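Local coordinates for putative ArsC family related protein (Bacteroides fragilis, PDB 3GKX) that is of unknown function but belongs to the ArsC family of thioredoxin-like proteins, whose founding members are arsenate reductases, at residues L7-P12 and T32-V37; P99-E104 and E114-L119; L55-F60 and E84-L89. One frame throughout, in Å; residues are numbered along the deposited sequence.

Contact 1 of 3, residues L7-P12 and T32-V37; sequences LFLQYP and TNRLIV
L9 and R34 run alongside each other in the same direction on one face of the sheet and form the tightly packed half of this contact. The arginine has CG anti to its own backbone N (chi1 173°) and stays extended out to NE, which lays its aliphatic part along the leucine while L9 CD2 sits over one face of the guanidinium, 3.4 Å from R34 NE. The charged end is held beyond the pair: R34 NE is hydrogen-bonded to D39 O, and NH2 forms a salt bridge with E45. W49 of helix 43-53 packs on both L9 and R34. Beneath these side chains the strands run parallel, F8 N donating to T32 O (3.0 Å) and Q10 N to R34 O (2.9 Å). They are the two parallel strands of the beta-alpha-beta unit formed with helix 15-26, which opens the thioredoxin-like fold. The other face is looser where strand 32-35 borders solvent. There the exposed N33 brings OD1 to the edge of the F8 ring, 3.4 Å from CD1, and takes a weak, bent bond from Q10 NE2 at 3.3 Å, with the two amides turned 76° apart. Where the strands end, Q10 O accepts I36 N and is also bonded by a water, which accepts a weak bond from V37 N. P12 CG meets L35 CD2 at 3.7 Å, the exposed proline and leucine crossing at about a right angle.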
ATOM      1  N   LEU B   7       0.085  -2.289  19.630  1.00 25.55           N
ATOM      2  CA  LEU B   7      -0.154  -0.902  19.981  1.00 25.26           C
ATOM      3  C   LEU B   7      -1.400  -0.419  19.258  1.00 26.32           C
ATOM      4  O   LEU B   7      -1.477  -0.498  18.034  1.00 26.34           O
ATOM      5  CB  LEU B   7       1.090  -0.050  19.697  1.00 24.83           C
ATOM      6  CG  LEU B   7       1.065   1.446  20.026  1.00 24.32           C
ATOM      7  CD1 LEU B   7       1.154   1.703  21.586  1.00 20.69           C
ATOM      8  CD2 LEU B   7       2.192   2.140  19.309  1.00 20.76           C
ATOM      9  N   PHE B   8      -2.390   0.010  20.050  1.00 27.12           N
ATOM     10  CA  PHE B   8      -3.687   0.537  19.609  1.00 27.13           C
ATOM     11  C   PHE B   8      -3.781   2.072  19.725  1.00 28.32           C
ATOM     12  O   PHE B   8      -3.901   2.627  20.835  1.00 27.58           O
ATOM     13  CB  PHE B   8      -4.754  -0.054  20.516  1.00 27.40           C
ATOM     14  CG  PHE B   8      -6.153   0.350  20.166  1.00 26.55           C
ATOM     15  CD1 PHE B   8      -7.012   0.855  21.151  1.00 26.16           C
ATOM     16  CD2 PHE B   8      -6.633   0.202  18.871  1.00 25.20           C
ATOM     17  CE1 PHE B   8      -8.345   1.189  20.850  1.00 23.51           C
ATOM     18  CE2 PHE B   8      -7.974   0.561  18.546  1.00 29.07           C
ATOM     19  CZ  PHE B   8      -8.831   1.052  19.542  1.00 25.60           C
ATOM     20  N   LEU B   9      -3.730   2.755  18.584  1.00 28.69           N
ATOM     21  CA  LEU B   9      -3.797   4.187  18.570  1.00 29.41           C
ATOM     22  C   LEU B   9      -5.183   4.649  18.124  1.00 30.75           C
ATOM     23  O   LEU B   9      -5.673   4.310  17.025  1.00 31.34           O
ATOM     24  CB  LEU B   9      -2.715   4.759  17.668  1.00 29.32           C
ATOM     25  CG  LEU B   9      -1.247   4.621  18.066  1.00 28.74           C
ATOM     26  CD1 LEU B   9      -0.614   3.366  17.392  1.00 28.45           C
ATOM     27  CD2 LEU B   9      -0.499   5.905  17.670  1.00 25.22           C
ATOM     28  N   GLN B  10      -5.820   5.441  18.976  1.00 31.86           N
ATOM     29  CA  GLN B  10      -7.222   5.796  18.753  1.00 32.72           C
ATOM     30  C   GLN B  10      -7.571   7.186  19.272  1.00 32.65           C
ATOM     31  O   GLN B  10      -6.812   7.776  20.035  1.00 32.33           O
ATOM     32  CB  GLN B  10      -8.144   4.752  19.413  1.00 32.52           C
ATOM     33  CG  GLN B  10      -8.006   4.700  20.932  1.00 33.68           C
ATOM     34  CD  GLN B  10      -9.344   4.584  21.625  1.00 35.97           C
ATOM     35  OE1 GLN B  10     -10.407   4.639  20.981  1.00 37.75           O
ATOM     36  NE2 GLN B  10      -9.310   4.444  22.951  1.00 35.46           N
ATOM     37  N   TYR B  11      -8.732   7.677  18.832  1.00 33.37           N
ATOM     38  CA  TYR B  11      -9.380   8.872  19.364  1.00 33.56           C
ATOM     39  C   TYR B  11     -10.730   8.430  19.951  1.00 33.70           C
ATOM     40  O   TYR B  11     -11.632   8.047  19.194  1.00 33.30           O
ATOM     41  CB  TYR B  11      -9.554   9.951  18.274  1.00 33.85           C
ATOM     42  CG  TYR B  11     -10.213  11.225  18.766  1.00 34.01           C
ATOM     43  CD1 TYR B  11      -9.516  12.128  19.571  1.00 34.59           C
ATOM     44  CD2 TYR B  11     -11.546  11.519  18.443  1.00 35.62           C
ATOM     45  CE1 TYR B  11     -10.130  13.305  20.040  1.00 36.50           C
ATOM     46  CE2 TYR B  11     -12.173  12.697  18.905  1.00 35.40           C
ATOM     47  CZ  TYR B  11     -11.453  13.581  19.695  1.00 35.86           C
ATOM     48  OH  TYR B  11     -12.043  14.733  20.150  1.00 35.37           O
ATOM     49  N   PRO B  12     -10.858   8.471  21.302  1.00 33.79           N
ATOM     50  CA  PRO B  12     -11.956   7.820  22.041  1.00 33.58           C
ATOM     51  C   PRO B  12     -13.374   8.279  21.645  1.00 33.72           C
ATOM     52  O   PRO B  12     -14.305   7.464  21.708  1.00 33.75           O
ATOM     53  CB  PRO B  12     -11.671   8.187  23.509  1.00 33.13           C
ATOM     54  CG  PRO B  12     -10.266   8.571  23.561  1.00 33.53           C
ATOM     55  CD  PRO B  12      -9.990   9.232  22.218  1.00 34.00           C
ATOM     56  N   THR B  32      -1.793  -2.263  24.150  1.00 30.63           N
ATOM     57  CA  THR B  32      -1.419  -1.081  24.880  1.00 30.72           C
ATOM     58  C   THR B  32      -2.156   0.071  24.212  1.00 31.31           C
ATOM     59  O   THR B  32      -2.020   0.264  22.994  1.00 31.57           O
ATOM     60  CB  THR B  32       0.075  -0.863  24.764  1.00 30.66           C
ATOM     61  OG1 THR B  32       0.772  -2.041  25.214  1.00 29.49           O
ATOM     62  CG2 THR B  32       0.504   0.362  25.573  1.00 30.27           C
ATOM     63  N   ASN B  33      -2.966   0.796  24.991  1.00 31.46           N
ATOM     64  CA  ASN B  33      -3.714   1.973  24.509  1.00 32.12           C
ATOM     65  C   ASN B  33      -2.754   3.126  24.230  1.00 31.71           C
ATOM     66  O   ASN B  33      -1.634   3.167  24.775  1.00 32.10           O
ATOM     67  CB  ASN B  33      -4.815   2.380  25.506  1.00 32.59           C
ATOM     68  CG  ASN B  33      -5.962   3.189  24.856  1.00 35.31           C
ATOM     69  OD1 ASN B  33      -6.692   2.696  23.986  1.00 37.29           O
ATOM     70  ND2 ASN B  33      -6.139   4.430  25.313  1.00 35.11           N
ATOM     71  N   ARG B  34      -3.166   4.004  23.309  1.00 30.98           N
ATOM     72  CA  ARG B  34      -2.463   5.248  22.974  1.00 29.57           C
ATOM     73  C   ARG B  34      -3.427   6.160  22.208  1.00 29.98           C
ATOM     74  O   ARG B  34      -4.104   5.739  21.247  1.00 30.27           O
ATOM     75  CB  ARG B  34      -1.162   4.991  22.201  1.00 29.87           C
ATOM     76  CG  ARG B  34      -0.442   6.238  21.675  1.00 27.44           C
ATOM     77  CD  ARG B  34       0.941   5.919  21.067  1.00 25.94           C
ATOM     78  NE  ARG B  34       1.463   7.038  20.269  1.00 22.88           N
ATOM     79  CZ  ARG B  34       2.647   7.056  19.658  1.00 24.22           C
ATOM     80  NH1 ARG B  34       2.994   8.130  18.973  1.00 24.11           N
ATOM     81  NH2 ARG B  34       3.487   6.014  19.723  1.00 22.20           N
ATOM     82  N   LEU B  35      -3.490   7.408  22.667  1.00 29.71           N
ATOM     83  CA  LEU B  35      -4.367   8.431  22.137  1.00 29.41           C
ATOM     84  C   LEU B  35      -3.633   9.102  20.989  1.00 29.42           C
ATOM     85  O   LEU B  35      -2.643   9.840  21.201  1.00 30.07           O
ATOM     86  CB  LEU B  35      -4.700   9.464  23.223  1.00 29.23           C
ATOM     87  CG  LEU B  35      -5.176   8.987  24.606  1.00 29.37           C
ATOM     88  CD1 LEU B  35      -4.788   9.996  25.725  1.00 26.93           C
ATOM     89  CD2 LEU B  35      -6.688   8.646  24.646  1.00 29.55           C
ATOM     90  N   ILE B  36      -4.122   8.846  19.774  1.00 28.55           N
ATOM     91  CA  ILE B  36      -3.514   9.350  18.548  1.00 27.72           C
ATOM     92  C   ILE B  36      -3.402  10.889  18.481  1.00 28.18           C
ATOM     93  O   ILE B  36      -2.537  11.418  17.785  1.00 27.92           O
ATOM     94  CB  ILE B  36      -4.282   8.816  17.323  1.00 27.76           C
ATOM     95  CG1 ILE B  36      -3.360   8.652  16.114  1.00 26.90           C
ATOM     96  CG2 ILE B  36      -5.546   9.669  17.010  1.00 28.26           C
ATOM     97  CD1 ILE B  36      -4.016   7.831  15.007  1.00 25.43           C
ATOM     98  N   VAL B  37      -4.274  11.606  19.190  1.00 28.04           N
ATOM     99  CA  VAL B  37      -4.236  13.058  19.154  1.00 28.69           C
ATOM    100  C   VAL B  37      -3.303  13.653  20.217  1.00 28.86           C
ATOM    101  O   VAL B  37      -2.445  14.462  19.881  1.00 29.80           O
ATOM    102  CB  VAL B  37      -5.659  13.671  19.203  1.00 29.10           C
ATOM    103  CG1 VAL B  37      -5.595  15.189  19.227  1.00 28.61           C
ATOM    104  CG2 VAL B  37      -6.458  13.192  17.986  1.00 28.94           C
TER
HETATM  105  O   HOH W   1      -7.018  10.361  20.631  1.00 24.27           O

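Contact 2 of 3, residues P99-E104 and E114-L119; sequences PLVVTE and EEWEKL
P99 and W116 meet at a slant, the indole reaching from helix 113-116 until W116 CH2, on the six-membered part of its ring, lies 4.0 Å from P99 CG. The tryptophan has CG beside its backbone N (chi1 -75°), and although its first bond does not head for the strand, the long indole spans the gap. Its NE1 makes a weak hydrogen bond to G110 O, and F111 meets the ring edge-to-face. V101 also lies against the indole, but modelled too close for the spacing to be trusted. One turn on, L119 points toward residues 99-104 and its side chain lies aslant that of T103, L119 CD2 coming 3.6 Å from T103 CG2. The threonine turns this methyl to the leucine while its OG1 is bonded to F106 O; V101 CG1 is a more distant neighbour of the same L119 CD2, at 4.3 Å. The peptide bond before P99 is cis, and P99 also touches C17 of a CxxC-type sequence at the start of helix 15-26. A C-terminal helix laid against the sheet, together with a cis-proline beside such a helix start, is characteristic of the thioredoxin-like fold.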
ATOM      1  N   PRO B  99      -8.811   4.041  13.895  1.00 24.00           N
ATOM      2  CA  PRO B  99      -7.651   3.685  14.729  1.00 24.24           C
ATOM      3  C   PRO B  99      -6.518   3.111  13.869  1.00 23.84           C
ATOM      4  O   PRO B  99      -6.731   2.839  12.671  1.00 24.28           O
ATOM      5  CB  PRO B  99      -8.220   2.637  15.687  1.00 24.14           C
ATOM      6  CG  PRO B  99      -9.237   1.927  14.890  1.00 24.15           C
ATOM      7  CD  PRO B  99      -9.828   2.964  13.899  1.00 23.80           C
ATOM      8  N   LEU B 100      -5.333   2.997  14.467  1.00 23.72           N
ATOM      9  CA  LEU B 100      -4.185   2.266  13.916  1.00 23.58           C
ATOM     10  C   LEU B 100      -3.820   1.238  14.940  1.00 23.61           C
ATOM     11  O   LEU B 100      -3.896   1.526  16.151  1.00 25.49           O
ATOM     12  CB  LEU B 100      -2.959   3.170  13.758  1.00 23.37           C
ATOM     13  CG  LEU B 100      -3.140   4.328  12.819  1.00 26.02           C
ATOM     14  CD1 LEU B 100      -1.821   5.116  12.577  1.00 26.69           C
ATOM     15  CD2 LEU B 100      -3.687   3.720  11.535  1.00 26.51           C
ATOM     16  N   VAL B 101      -3.392   0.062  14.483  1.00 23.02           N
ATOM     17  CA  VAL B 101      -2.799  -0.970  15.338  1.00 20.74           C
ATOM     18  C   VAL B 101      -1.417  -1.292  14.767  1.00 20.14           C
ATOM     19  O   VAL B 101      -1.260  -1.456  13.562  1.00 20.58           O
ATOM     20  CB  VAL B 101      -3.666  -2.248  15.429  1.00 20.67           C
ATOM     21  CG1 VAL B 101      -3.028  -3.286  16.362  1.00 20.50           C
ATOM     22  CG2 VAL B 101      -5.005  -1.925  15.958  1.00 21.10           C
ATOM     23  N   VAL B 102      -0.422  -1.347  15.636  1.00 18.67           N
ATOM     24  CA  VAL B 102       0.968  -1.554  15.255  1.00 18.75           C
ATOM     25  C   VAL B 102       1.414  -2.828  15.991  1.00 19.30           C
ATOM     26  O   VAL B 102       1.242  -2.928  17.219  1.00 19.32           O
ATOM     27  CB  VAL B 102       1.831  -0.335  15.710  1.00 19.65           C
ATOM     28  CG1 VAL B 102       3.316  -0.534  15.440  1.00 17.89           C
ATOM     29  CG2 VAL B 102       1.333   0.929  15.070  1.00 17.85           C
ATOM     30  N   THR B 103       1.933  -3.808  15.246  1.00 18.90           N
ATOM     31  CA  THR B 103       2.629  -4.969  15.827  1.00 19.79           C
ATOM     32  C   THR B 103       3.938  -5.106  15.063  1.00 20.62           C
ATOM     33  O   THR B 103       4.160  -4.368  14.109  1.00 19.21           O
ATOM     34  CB  THR B 103       1.845  -6.292  15.666  1.00 19.34           C
ATOM     35  OG1 THR B 103       1.763  -6.596  14.279  1.00 19.64           O
ATOM     36  CG2 THR B 103       0.389  -6.166  16.194  1.00 18.64           C
ATOM     37  N   GLU B 104       4.796  -6.035  15.497  1.00 21.93           N
ATOM     38  CA  GLU B 104       6.102  -6.272  14.896  1.00 24.52           C
ATOM     39  C   GLU B 104       6.019  -6.614  13.406  1.00 24.81           C
ATOM     40  O   GLU B 104       6.821  -6.168  12.625  1.00 24.86           O
ATOM     41  CB  GLU B 104       6.806  -7.430  15.631  1.00 25.39           C
ATOM     42  CG  GLU B 104       8.329  -7.265  15.753  1.00 29.60           C
ATOM     43  CD  GLU B 104       9.068  -8.592  15.872  1.00 35.63           C
ATOM     44  OE1 GLU B 104       8.409  -9.644  15.887  1.00 40.96           O
ATOM     45  OE2 GLU B 104      10.316  -8.604  15.952  1.00 39.88           O
ATOM     46  N   GLU B 114     -12.149  -7.959   8.769  1.00 31.89           N
ATOM     47  CA  GLU B 114     -11.567  -8.955   7.875  1.00 31.77           C
ATOM     48  C   GLU B 114     -10.045  -8.937   8.032  1.00 31.44           C
ATOM     49  O   GLU B 114      -9.399  -9.982   8.050  1.00 31.22           O
ATOM     50  CB  GLU B 114     -11.998  -8.699   6.413  1.00 31.37           C
ATOM     51  N   GLU B 115      -9.478  -7.750   8.202  1.00 31.54           N
ATOM     52  CA  GLU B 115      -8.026  -7.627   8.304  1.00 31.75           C
ATOM     53  C   GLU B 115      -7.520  -7.790   9.728  1.00 31.28           C
ATOM     54  O   GLU B 115      -6.397  -8.260   9.945  1.00 32.07           O
ATOM     55  CB  GLU B 115      -7.551  -6.294   7.737  1.00 32.22           C
ATOM     56  CG  GLU B 115      -7.742  -6.145   6.214  1.00 34.36           C
ATOM     57  CD  GLU B 115      -7.292  -4.773   5.717  1.00 38.26           C
ATOM     58  OE1 GLU B 115      -7.002  -3.893   6.578  1.00 40.31           O
ATOM     59  OE2 GLU B 115      -7.220  -4.579   4.480  1.00 38.54           O
ATOM     60  N   TRP B 116      -8.332  -7.389  10.705  1.00 30.60           N
ATOM     61  CA  TRP B 116      -7.907  -7.456  12.105  1.00 29.86           C
ATOM     62  C   TRP B 116      -7.755  -8.889  12.619  1.00 30.58           C
ATOM     63  O   TRP B 116      -7.141  -9.119  13.664  1.00 29.93           O
ATOM     64  CB  TRP B 116      -8.837  -6.628  12.979  1.00 28.79           C
ATOM     65  CG  TRP B 116      -8.575  -5.176  12.804  1.00 25.45           C
ATOM     66  CD1 TRP B 116      -8.409  -4.514  11.627  1.00 21.98           C
ATOM     67  CD2 TRP B 116      -8.409  -4.211  13.840  1.00 22.70           C
ATOM     68  NE1 TRP B 116      -8.161  -3.181  11.863  1.00 25.08           N
ATOM     69  CE2 TRP B 116      -8.149  -2.970  13.216  1.00 23.57           C
ATOM     70  CE3 TRP B 116      -8.453  -4.270  15.239  1.00 22.55           C
ATOM     71  CZ2 TRP B 116      -7.950  -1.794  13.942  1.00 22.47           C
ATOM     72  CZ3 TRP B 116      -8.260  -3.096  15.957  1.00 23.40           C
ATOM     73  CH2 TRP B 116      -8.010  -1.878  15.309  1.00 21.92           C
ATOM     74  N   GLU B 117      -8.293  -9.846  11.858  1.00 31.41           N
ATOM     75  CA  GLU B 117      -8.128 -11.261  12.153  1.00 32.57           C
ATOM     76  C   GLU B 117      -6.671 -11.756  12.104  1.00 32.97           C
ATOM     77  O   GLU B 117      -6.374 -12.773  12.722  1.00 33.16           O
ATOM     78  CB  GLU B 117      -9.002 -12.101  11.225  1.00 33.04           C
ATOM     79  CG  GLU B 117     -10.498 -11.829  11.341  1.00 35.77           C
ATOM     80  CD  GLU B 117     -11.166 -12.636  12.441  1.00 38.70           C
ATOM     81  OE1 GLU B 117     -10.743 -13.794  12.682  1.00 40.80           O
ATOM     82  OE2 GLU B 117     -12.125 -12.116  13.055  1.00 38.96           O
ATOM     83  N   LYS B 118      -5.762 -11.048  11.408  1.00 33.79           N
ATOM     84  CA  LYS B 118      -4.333 -11.433  11.385  1.00 34.35           C
ATOM     85  C   LYS B 118      -3.754 -11.409  12.791  1.00 34.89           C
ATOM     86  O   LYS B 118      -2.738 -12.042  13.050  1.00 35.89           O
ATOM     87  CB  LYS B 118      -3.486 -10.511  10.502  1.00 34.62           C
ATOM     88  CG  LYS B 118      -3.925 -10.364   9.064  1.00 36.68           C
ATOM     89  CD  LYS B 118      -3.477  -9.025   8.512  1.00 39.73           C
ATOM     90  CE  LYS B 118      -4.317  -8.623   7.303  1.00 42.57           C
ATOM     91  NZ  LYS B 118      -4.266  -7.142   7.024  1.00 43.39           N
ATOM     92  N   LEU B 119      -4.390 -10.656  13.687  1.00 34.91           N
ATOM     93  CA  LEU B 119      -3.992 -10.573  15.109  1.00 34.91           C
ATOM     94  C   LEU B 119      -4.368 -11.790  15.960  1.00 35.46           C
ATOM     95  O   LEU B 119      -3.954 -11.857  17.115  1.00 35.67           O
ATOM     96  CB  LEU B 119      -4.635  -9.343  15.765  1.00 34.29           C
ATOM     97  CG  LEU B 119      -4.297  -7.962  15.192  1.00 33.97           C
ATOM     98  CD1 LEU B 119      -5.368  -6.926  15.534  1.00 31.35           C
ATOM     99  CD2 LEU B 119      -2.928  -7.540  15.683  1.00 32.73           C
TER

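Contact 3 of 3, residues L55-F60 and E84-L89; sequences LPVKKF and EQIALL
V57 faces the helix 82-89 from a short 3-10 turn, in the long, mostly helical insertion that follows strand 32-35 and precedes strand 100-102 in the chain of this thioredoxin-like fold; both segments belong to it. Q85 is the side chain that answers the valine most fully. Its CB lies 3.9 Å from V57 CG1, and with CG beside the backbone N (chi1 -76°) and the chain extended beyond it, the amide is carried across the valine at an oblique angle. At the tip Q85 OE1 rests 3.4 Å from V57 CB, a polar atom against aliphatic carbon, with V57 CG1 only slightly farther off. The other amide atom, Q85 NE2, is hydrogen-bonded to L77 O, which fixes the rotation of the amide. One residue along the helix, I86 brings CG1 to within 4.1 Å of the same V57 CG1, so this methyl is shared by successive helix residues; I50 of helix 43-53 packs on the valine as well. K58, next to V57, sends its amine instead to E82 of the second subunit in a salt bridge, placing the turn close to the dimer interface. The other end of the contact is made by L89, which straddles F60: L89 CD1 lies 3.8 Å from F60 CB, and L89 CD2 approaches F60 O at 3.7 Å.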
ATOM      1  N   LEU B  55       0.371   0.022   2.676  1.00 17.64           N
ATOM      2  CA  LEU B  55      -0.580   0.964   2.088  1.00 18.41           C
ATOM      3  C   LEU B  55       0.033   2.269   1.592  1.00 19.13           C
ATOM      4  O   LEU B  55       1.074   2.662   2.109  1.00 18.74           O
ATOM      5  CB  LEU B  55      -1.623   1.356   3.102  1.00 17.68           C
ATOM      6  CG  LEU B  55      -2.587   0.347   3.677  1.00 18.77           C
ATOM      7  CD1 LEU B  55      -3.319   1.069   4.810  1.00 14.62           C
ATOM      8  CD2 LEU B  55      -3.540  -0.155   2.578  1.00 18.10           C
ATOM      9  N   PRO B  56      -0.638   2.957   0.601  1.00 19.21           N
ATOM     10  CA  PRO B  56      -0.240   4.298   0.216  1.00 18.96           C
ATOM     11  C   PRO B  56      -0.279   5.284   1.388  1.00 19.52           C
ATOM     12  O   PRO B  56      -1.080   5.156   2.326  1.00 18.91           O
ATOM     13  CB  PRO B  56      -1.282   4.690  -0.880  1.00 19.91           C
ATOM     14  CG  PRO B  56      -1.799   3.397  -1.403  1.00 18.76           C
ATOM     15  CD  PRO B  56      -1.787   2.485  -0.203  1.00 18.61           C
ATOM     16  N   VAL B  57       0.593   6.269   1.336  1.00 20.33           N
ATOM     17  CA  VAL B  57       0.715   7.156   2.449  1.00 21.63           C
ATOM     18  C   VAL B  57      -0.545   7.964   2.607  1.00 22.68           C
ATOM     19  O   VAL B  57      -0.899   8.308   3.738  1.00 22.45           O
ATOM     20  CB  VAL B  57       1.908   8.087   2.309  1.00 22.60           C
ATOM     21  CG1 VAL B  57       1.949   9.075   3.515  1.00 22.17           C
ATOM     22  CG2 VAL B  57       3.186   7.237   2.233  1.00 22.45           C
ATOM     23  N   LYS B  58      -1.242   8.248   1.498  1.00 23.04           N
ATOM     24  CA  LYS B  58      -2.545   8.939   1.613  1.00 23.78           C
ATOM     25  C   LYS B  58      -3.582   8.195   2.463  1.00 23.29           C
ATOM     26  O   LYS B  58      -4.435   8.837   3.065  1.00 22.43           O
ATOM     27  CB  LYS B  58      -3.100   9.363   0.247  1.00 24.45           C
ATOM     28  CG  LYS B  58      -3.175   8.270  -0.766  1.00 25.71           C
ATOM     29  CD  LYS B  58      -3.638   8.844  -2.078  1.00 27.49           C
ATOM     30  CE  LYS B  58      -3.810   7.757  -3.119  1.00 26.15           C
ATOM     31  NZ  LYS B  58      -2.650   6.881  -3.196  1.00 25.19           N
ATOM     32  N   LYS B  59      -3.471   6.860   2.555  1.00 23.00           N
ATOM     33  CA  LYS B  59      -4.403   6.046   3.352  1.00 22.46           C
ATOM     34  C   LYS B  59      -4.247   6.269   4.852  1.00 22.24           C
ATOM     35  O   LYS B  59      -5.059   5.798   5.649  1.00 22.68           O
ATOM     36  CB  LYS B  59      -4.263   4.546   3.059  1.00 23.23           C
ATOM     37  CG  LYS B  59      -4.647   4.066   1.645  1.00 23.24           C
ATOM     38  CD  LYS B  59      -6.037   4.479   1.288  1.00 27.45           C
ATOM     39  CE  LYS B  59      -6.834   3.338   0.703  1.00 29.03           C
ATOM     40  NZ  LYS B  59      -8.296   3.749   0.707  1.00 32.39           N
ATOM     41  N   PHE B  60      -3.194   6.965   5.238  1.00 21.34           N
ATOM     42  CA  PHE B  60      -2.981   7.300   6.650  1.00 21.11           C
ATOM     43  C   PHE B  60      -3.592   8.636   7.003  1.00 21.25           C
ATOM     44  O   PHE B  60      -3.369   9.142   8.103  1.00 22.15           O
ATOM     45  CB  PHE B  60      -1.495   7.319   6.977  1.00 20.62           C
ATOM     46  CG  PHE B  60      -0.931   5.950   7.253  1.00 22.65           C
ATOM     47  CD1 PHE B  60      -0.545   5.586   8.557  1.00 22.41           C
ATOM     48  CD2 PHE B  60      -0.816   5.004   6.216  1.00 20.48           C
ATOM     49  CE1 PHE B  60      -0.024   4.295   8.820  1.00 22.44           C
ATOM     50  CE2 PHE B  60      -0.312   3.745   6.480  1.00 22.10           C
ATOM     51  CZ  PHE B  60       0.090   3.393   7.786  1.00 22.45           C
ATOM     52  N   GLU B  84       7.158  14.818   2.152  1.00 18.82           N
ATOM     53  CA  GLU B  84       6.278  15.924   2.588  1.00 19.10           C
ATOM     54  C   GLU B  84       4.986  15.465   3.292  1.00 19.49           C
ATOM     55  O   GLU B  84       4.627  15.993   4.357  1.00 19.77           O
ATOM     56  CB  GLU B  84       5.967  16.870   1.443  1.00 18.50           C
ATOM     57  CG  GLU B  84       7.213  17.439   0.784  1.00 19.15           C
ATOM     58  CD  GLU B  84       6.915  18.153  -0.518  1.00 20.87           C
ATOM     59  OE1 GLU B  84       5.902  17.818  -1.174  1.00 18.28           O
ATOM     60  OE2 GLU B  84       7.691  19.079  -0.882  1.00 24.29           O
ATOM     61  N   GLN B  85       4.288  14.497   2.693  1.00 19.58           N
ATOM     62  CA  GLN B  85       3.121  13.870   3.325  1.00 19.78           C
ATOM     63  C   GLN B  85       3.420  13.308   4.731  1.00 19.10           C
ATOM     64  O   GLN B  85       2.636  13.503   5.642  1.00 18.93           O
ATOM     65  CB  GLN B  85       2.567  12.753   2.441  1.00 19.91           C
ATOM     66  CG  GLN B  85       1.773  13.229   1.232  1.00 18.92           C
ATOM     67  CD  GLN B  85       1.604  12.139   0.213  1.00 17.13           C
ATOM     68  OE1 GLN B  85       1.964  10.998   0.463  1.00 21.05           O
ATOM     69  NE2 GLN B  85       1.067  12.480  -0.954  1.00 16.13           N
ATOM     70  N   ILE B  86       4.549  12.610   4.900  1.00 18.79           N
ATOM     71  CA  ILE B  86       4.911  12.071   6.219  1.00 17.68           C
ATOM     72  C   ILE B  86       5.247  13.190   7.218  1.00 17.43           C
ATOM     73  O   ILE B  86       4.765  13.155   8.358  1.00 17.09           O
ATOM     74  CB  ILE B  86       6.043  11.016   6.143  1.00 17.93           C
ATOM     75  CG1 ILE B  86       5.593   9.800   5.310  1.00 17.59           C
ATOM     76  CG2 ILE B  86       6.508  10.644   7.534  1.00 16.13           C
ATOM     77  CD1 ILE B  86       6.696   8.734   5.050  1.00 16.74           C
ATOM     78  N   ALA B  87       6.053  14.166   6.782  1.00 17.13           N
ATOM     79  CA  ALA B  87       6.383  15.363   7.569  1.00 17.29           C
ATOM     80  C   ALA B  87       5.146  16.081   8.062  1.00 17.31           C
ATOM     81  O   ALA B  87       5.114  16.489   9.222  1.00 17.97           O
ATOM     82  CB  ALA B  87       7.272  16.331   6.783  1.00 17.48           C
ATOM     83  N   LEU B  88       4.139  16.222   7.199  1.00 17.20           N
ATOM     84  CA  LEU B  88       2.854  16.836   7.565  1.00 18.11           C
ATOM     85  C   LEU B  88       2.111  16.020   8.605  1.00 19.01           C
ATOM     86  O   LEU B  88       1.682  16.553   9.642  1.00 19.14           O
ATOM     87  CB  LEU B  88       1.946  16.959   6.341  1.00 18.44           C
ATOM     88  CG  LEU B  88       0.544  17.541   6.577  1.00 19.60           C
ATOM     89  CD1 LEU B  88       0.582  19.039   6.984  1.00 18.03           C
ATOM     90  CD2 LEU B  88      -0.337  17.359   5.347  1.00 19.34           C
ATOM     91  N   LEU B  89       1.932  14.732   8.303  1.00 18.63           N
ATOM     92  CA  LEU B  89       1.297  13.819   9.218  1.00 19.50           C
ATOM     93  C   LEU B  89       1.843  13.952  10.634  1.00 19.96           C
ATOM     94  O   LEU B  89       1.078  13.940  11.564  1.00 20.12           O
ATOM     95  CB  LEU B  89       1.460  12.377   8.759  1.00 19.21           C
ATOM     96  CG  LEU B  89       0.364  11.848   7.856  1.00 17.66           C
ATOM     97  CD1 LEU B  89       0.712  10.415   7.466  1.00 15.64           C
ATOM     98  CD2 LEU B  89      -0.968  11.914   8.526  1.00 17.95           C
TER

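From the N terminus, contact 1 comes first: it closes the loop through helix 15-26 and pairs strand 7-10 with strand 32-35. The chain then passes helix 43-53 into contact 3, which closes a second, largely helical loop between residues 55-60 and helix 82-89. Contact 2 is last: after strand 107-109, the chain folds its C-terminal helix back onto strand 100-102. The three follow in series, none nested or crossed. Contacts 1 and 2 meet in the sheet, where strands 7-10 and 100-102 are neighbours and F8 packs on P99. Contact 3 stands on the far side of the chain's centre, reaching contact 2 through F60 and L100.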